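Local atomic coordinates of beta-glucosidase (Chaetomella raphigera, PDB entry 6JXG), a protein that probably hydrolyses terminal, non-reducing beta-D-glucosyl residues to release beta-D-glucose, as a secreted family 3 glycoside hydrolase of cellulose breakdown. Residues Phe186-Lys191 against Gly608-Val613; Gly4-Ala9 against Leu601-Pro606. One frame throughout, in Å; residues are numbered along the deposited sequence.

Interaction 1. Residues Phe186-Lys191 against Gly608-Val613; sequences FADAIK and GLYDIV
One face of the Tyr610 ring is overlaid by the aliphatic chain of Lys191, while Asp188 OD1 stands at the ring edge, near its plane. Lys191 CD sits 3.8 Å from the centroid of the Tyr610 ring and only 13° off the ring normal, a CH-pi contact. The two side chains run past each other in opposite directions: CB of Lys191 lies near CE1 and CZ of Tyr610, CG near CD1, and CE reaches the far end, 3.7 Å from Tyr610 CB. With chi1 at 176°, Lys191 CG points opposite the backbone N, and the bend at chi2 then lays the methylenes along the ring. At the edge, Asp188 OD1 comes to 4.1 Å from Tyr610 CE1, its carboxylate turned 57° from the ring plane; the charge itself is paired with Arg671 in a salt bridge. At the phenol end, Tyr610 OH lies 3.8 Å from Ala187 CB, and that hydroxyl is hydrogen-bonded to Gly604 O. A leucine in place of Tyr610 would probably leave the Lys191 methylenes without their flat support and Gly604 O without this partner. The contact joins the last turns of helix 184-191, in the TIM-barrel-like N-terminal domain, to the loop leading into strand 612-622, where Arg671 of the adjoining strand 663-671 also touches Tyr610.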
loop_
_atom_site.group_PDB
_atom_site.type_symbol
_atom_site.label_atom_id
_atom_site.label_comp_id
_atom_site.label_asym_id
_atom_site.label_seq_id
_atom_site.Cartn_x
_atom_site.Cartn_y
_atom_site.Cartn_z
ATOM N N PHE A 186 -6.902 3.700 8.358
ATOM C CA PHE A 186 -7.333 2.693 9.316
ATOM C C PHE A 186 -8.826 2.761 9.579
ATOM O O PHE A 186 -9.514 1.727 9.702
ATOM C CB PHE A 186 -6.558 2.774 10.626
ATOM C CG PHE A 186 -5.174 2.221 10.533
ATOM C CD1 PHE A 186 -4.949 0.854 10.636
ATOM C CD2 PHE A 186 -4.093 3.075 10.317
ATOM C CE1 PHE A 186 -3.690 0.321 10.583
ATOM C CE2 PHE A 186 -2.811 2.550 10.272
ATOM C CZ PHE A 186 -2.597 1.147 10.446
ATOM N N ALA A 187 -9.375 3.966 9.586
ATOM C CA ALA A 187 -10.847 4.100 9.751
ATOM C C ALA A 187 -11.587 3.477 8.580
ATOM O O ALA A 187 -12.574 2.716 8.788
ATOM C CB ALA A 187 -11.233 5.577 9.947
ATOM N N ASP A 188 -11.111 3.720 7.348
ATOM C CA ASP A 188 -11.698 3.040 6.142
ATOM C C ASP A 188 -11.607 1.505 6.274
ATOM O O ASP A 188 -12.536 0.753 5.983
ATOM C CB ASP A 188 -11.033 3.476 4.826
ATOM C CG ASP A 188 -11.627 4.778 4.236
ATOM O OD1 ASP A 188 -12.432 5.506 4.922
ATOM O OD2 ASP A 188 -11.344 5.003 3.069
ATOM N N ALA A 189 -10.480 1.047 6.761
ATOM C CA ALA A 189 -10.261 -0.373 6.955
ATOM C C ALA A 189 -11.233 -0.983 7.950
ATOM O O ALA A 189 -11.813 -2.007 7.708
ATOM C CB ALA A 189 -8.845 -0.617 7.356
ATOM N N ILE A 190 -11.381 -0.362 9.086
ATOM C CA ILE A 190 -12.382 -0.762 10.055
ATOM C C ILE A 190 -13.827 -0.749 9.525
ATOM O O ILE A 190 -14.575 -1.734 9.746
ATOM C CB ILE A 190 -12.230 0.091 11.320
ATOM C CG1 ILE A 190 -10.857 -0.210 11.958
ATOM C CG2 ILE A 190 -13.353 -0.178 12.280
ATOM C CD1 ILE A 190 -10.347 0.735 13.055
ATOM N N LYS A 191 -14.237 0.315 8.869
ATOM C CA LYS A 191 -15.539 0.365 8.151
ATOM C C LYS A 191 -15.705 -0.778 7.171
ATOM O O LYS A 191 -16.781 -1.338 7.036
ATOM C CB LYS A 191 -15.657 1.714 7.427
ATOM C CG LYS A 191 -16.910 1.875 6.560
ATOM C CD LYS A 191 -18.133 2.053 7.486
ATOM C CE LYS A 191 -19.469 2.230 6.707
ATOM N NZ LYS A 191 -19.596 1.352 5.526
ATOM N N GLY A 608 -23.096 8.197 10.411
ATOM C CA GLY A 608 -23.366 9.247 9.435
ATOM C C GLY A 608 -22.133 9.710 8.660
ATOM O O GLY A 608 -22.265 10.304 7.606
ATOM N N LEU A 609 -20.941 9.527 9.214
ATOM C CA LEU A 609 -19.723 9.832 8.477
ATOM C C LEU A 609 -19.609 9.242 7.090
ATOM O O LEU A 609 -18.995 9.872 6.161
ATOM C CB LEU A 609 -18.498 9.524 9.318
ATOM C CG LEU A 609 -18.229 10.389 10.545
ATOM C CD1 LEU A 609 -16.885 10.006 11.135
ATOM C CD2 LEU A 609 -18.273 11.877 10.277
ATOM N N TYR A 610 -20.153 8.042 6.904
ATOM C CA TYR A 610 -20.031 7.315 5.700
ATOM C C TYR A 610 -21.289 7.399 4.843
ATOM O O TYR A 610 -21.311 6.814 3.801
ATOM C CB TYR A 610 -19.639 5.828 6.010
ATOM C CG TYR A 610 -18.367 5.757 6.823
ATOM C CD1 TYR A 610 -17.150 5.674 6.209
ATOM C CD2 TYR A 610 -18.390 5.840 8.216
ATOM C CE1 TYR A 610 -15.977 5.652 6.943
ATOM C CE2 TYR A 610 -17.239 5.862 8.930
ATOM C CZ TYR A 610 -16.025 5.734 8.276
ATOM O OH TYR A 610 -14.877 5.736 9.002
ATOM N N ASP A 611 -22.312 8.168 5.203
ATOM C CA ASP A 611 -23.420 8.353 4.267
ATOM C C ASP A 611 -22.922 9.148 3.027
ATOM O O ASP A 611 -22.160 10.104 3.182
ATOM C CB ASP A 611 -24.510 9.254 4.889
ATOM C CG ASP A 611 -25.245 8.626 6.103
ATOM O OD1 ASP A 611 -25.335 7.409 6.161
ATOM O OD2 ASP A 611 -25.740 9.412 6.943
ATOM N N ILE A 612 -23.426 8.830 1.838
ATOM C CA ILE A 612 -23.163 9.615 0.668
ATOM C C ILE A 612 -24.047 10.870 0.728
ATOM O O ILE A 612 -25.251 10.756 0.827
ATOM C CB ILE A 612 -23.421 8.812 -0.565
ATOM C CG1 ILE A 612 -22.457 7.613 -0.624
ATOM C CG2 ILE A 612 -23.306 9.699 -1.802
ATOM C CD1 ILE A 612 -21.008 8.039 -0.793
ATOM N N VAL A 613 -23.451 12.047 0.789
ATOM C CA VAL A 613 -24.215 13.305 0.905
ATOM C C VAL A 613 -24.227 14.115 -0.380
ATOM O O VAL A 613 -25.055 14.998 -0.532
ATOM C CB VAL A 613 -23.760 14.160 2.104
ATOM C CG1 VAL A 613 -23.986 13.358 3.404
ATOM C CG2 VAL A 613 -22.302 14.545 2.028
#

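Interaction 2. Residues Gly4-Ala9 against Leu601-Pro606; sequences GDWAAA and LAPGGP
Pro603 and Gly4 bury most of the surface here, with Trp6 adding a smaller share. The proline ring points its CD at the backbone of Gly4, 3.7 Å from Gly4 CA, so a side-chain carbon rests directly on main chain. Gly4 suits this place on two counts: its phi is positive, at 65°, and a beta carbon would run into Pro603 CD. Next to this, Trp6 brings the five-membered part of its indole to the same proline. CD1 of Trp6 lies 4.3 Å from Pro603 CG, a loose apolar contact made obliquely to the indole. The indole N-H is engaged with Asn193 OD1, which is likely to hold the rotation of the ring, and Phe294 stacks on it.

No direct hydrogen bond links the two segments, but a water does. The water oxygen accepts from Gly4 N at 2.9 Å and donates to Leu601 O at 3.0 Å, tying the N-terminal chain to the residue just ahead of the turn. Pro603 itself occupies the second position of a type II beta turn from Ala602 to Gly605, closed by the hydrogen bond from Gly605 N to Ala602 O, 2.8 Å; Gly604 follows with a positive phi, as the third position of such a turn favours.

The turn connects the short antiparallel strands 601-602 and 605-606 as a beta hairpin. Its tip meets the loop just before helix 7-17, with Trp6 also packed on Ser291 of helix 278-294 and Pro603 touching the loop residues Asp224 and Gln226.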
loop_
_atom_site.group_PDB
_atom_site.type_symbol
_atom_site.label_atom_id
_atom_site.label_comp_id
_atom_site.label_asym_id
_atom_site.label_seq_id
_atom_site.Cartn_x
_atom_site.Cartn_y
_atom_site.Cartn_z
ATOM N N GLY A 4 -22.417 -2.846 14.278
ATOM C CA GLY A 4 -22.243 -3.049 12.794
ATOM C C GLY A 4 -22.739 -4.413 12.328
ATOM O O GLY A 4 -23.834 -4.827 12.704
ATOM N N ASP A 5 -21.932 -5.120 11.537
ATOM C CA ASP A 5 -22.243 -6.417 10.957
ATOM C C ASP A 5 -21.812 -7.685 11.803
ATOM O O ASP A 5 -21.939 -8.849 11.404
ATOM C CB ASP A 5 -21.566 -6.513 9.583
ATOM C CG ASP A 5 -22.005 -5.390 8.599
ATOM O OD1 ASP A 5 -23.125 -4.869 8.752
ATOM O OD2 ASP A 5 -21.254 -5.048 7.644
ATOM N N TRP A 6 -21.352 -7.424 13.009
ATOM C CA TRP A 6 -20.644 -8.408 13.816
ATOM C C TRP A 6 -21.505 -9.154 14.885
ATOM O O TRP A 6 -20.978 -9.947 15.689
ATOM C CB TRP A 6 -19.589 -7.574 14.517
ATOM C CG TRP A 6 -18.528 -7.185 13.592
ATOM C CD1 TRP A 6 -18.537 -6.189 12.633
ATOM C CD2 TRP A 6 -17.278 -7.827 13.491
ATOM N NE1 TRP A 6 -17.311 -6.166 11.967
ATOM C CE2 TRP A 6 -16.544 -7.186 12.456
ATOM C CE3 TRP A 6 -16.683 -8.863 14.186
ATOM C CZ2 TRP A 6 -15.266 -7.580 12.109
ATOM C CZ3 TRP A 6 -15.368 -9.253 13.814
ATOM C CH2 TRP A 6 -14.690 -8.593 12.830
ATOM N N ALA A 7 -22.806 -8.905 14.892
ATOM C CA ALA A 7 -23.625 -9.430 15.982
ATOM C C ALA A 7 -23.711 -10.968 15.969
ATOM O O ALA A 7 -23.520 -11.558 17.006
ATOM C CB ALA A 7 -24.995 -8.764 16.006
ATOM N N ALA A 8 -23.927 -11.600 14.820
ATOM C CA ALA A 8 -23.953 -13.065 14.734
ATOM C C ALA A 8 -22.623 -13.691 15.071
ATOM O O ALA A 8 -22.594 -14.711 15.693
ATOM C CB ALA A 8 -24.402 -13.526 13.344
ATOM N N ALA A 9 -21.513 -13.041 14.680
ATOM C CA ALA A 9 -20.167 -13.474 15.050
ATOM C C ALA A 9 -19.927 -13.451 16.527
ATOM O O ALA A 9 -19.287 -14.346 17.063
ATOM C CB ALA A 9 -19.060 -12.662 14.285
ATOM N N LEU A 601 -22.916 4.967 16.773
ATOM C CA LEU A 601 -21.582 4.422 16.593
ATOM C C LEU A 601 -21.651 3.059 15.892
ATOM O O LEU A 601 -22.452 2.176 16.257
ATOM C CB LEU A 601 -20.943 4.248 17.986
ATOM C CG LEU A 601 -19.464 4.578 18.133
ATOM C CD1 LEU A 601 -18.696 4.278 16.873
ATOM C CD2 LEU A 601 -19.286 6.056 18.422
ATOM N N ALA A 602 -20.821 2.877 14.868
ATOM C CA ALA A 602 -20.637 1.578 14.199
ATOM C C ALA A 602 -19.145 1.465 13.854
ATOM O O ALA A 602 -18.426 2.461 13.909
ATOM C CB ALA A 602 -21.460 1.503 12.937
ATOM N N PRO A 603 -18.672 0.278 13.444
ATOM C CA PRO A 603 -17.230 0.259 13.081
ATOM C C PRO A 603 -16.948 1.307 12.034
ATOM O O PRO A 603 -17.695 1.417 11.059
ATOM C CB PRO A 603 -17.013 -1.158 12.554
ATOM C CG PRO A 603 -18.002 -1.942 13.328
ATOM C CD PRO A 603 -19.231 -1.063 13.487
ATOM N N GLY A 604 -15.897 2.090 12.281
ATOM C CA GLY A 604 -15.499 3.182 11.455
ATOM C C GLY A 604 -15.845 4.525 12.053
ATOM O O GLY A 604 -15.309 5.550 11.597
ATOM N N GLY A 605 -16.704 4.555 13.077
ATOM C CA GLY A 605 -17.057 5.838 13.692
ATOM C C GLY A 605 -18.539 6.069 13.562
ATOM O O GLY A 605 -19.265 5.143 13.204
ATOM N N PRO A 606 -19.017 7.277 13.925
ATOM C CA PRO A 606 -20.438 7.583 13.787
ATOM C C PRO A 606 -20.895 7.260 12.386
ATOM O O PRO A 606 -20.227 7.679 11.415
ATOM C CB PRO A 606 -20.486 9.095 14.036
ATOM C CG PRO A 606 -19.266 9.404 14.862
ATOM C CD PRO A 606 -18.284 8.290 14.693
HETATM O O HOH W 1 -23.556 -0.403 15.280
#

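How the interactions relate
The centres of interactions 1 and 2 lie about 11 Å apart, on the same side of the chain's centre, and the two contacts touch. Tyr610 joins them through its bond to the hairpin turn; Gly604 also packs against Ile190, while Pro603 borders both Ile190 and Lys191. Along the chain the segments alternate: 4-9, 186-191, 601-606, then 608-613, so strand 605-606 leads almost directly into strand 612-622. The hairpin and Tyr610, just ahead of strand 612-622, together form one patch laid against the N-terminal segment and helix 184-191, joining the antiparallel sheet of strands 582-591, 612-622 and 663-671 to helix 184-191 of the family 3 N-terminal domain.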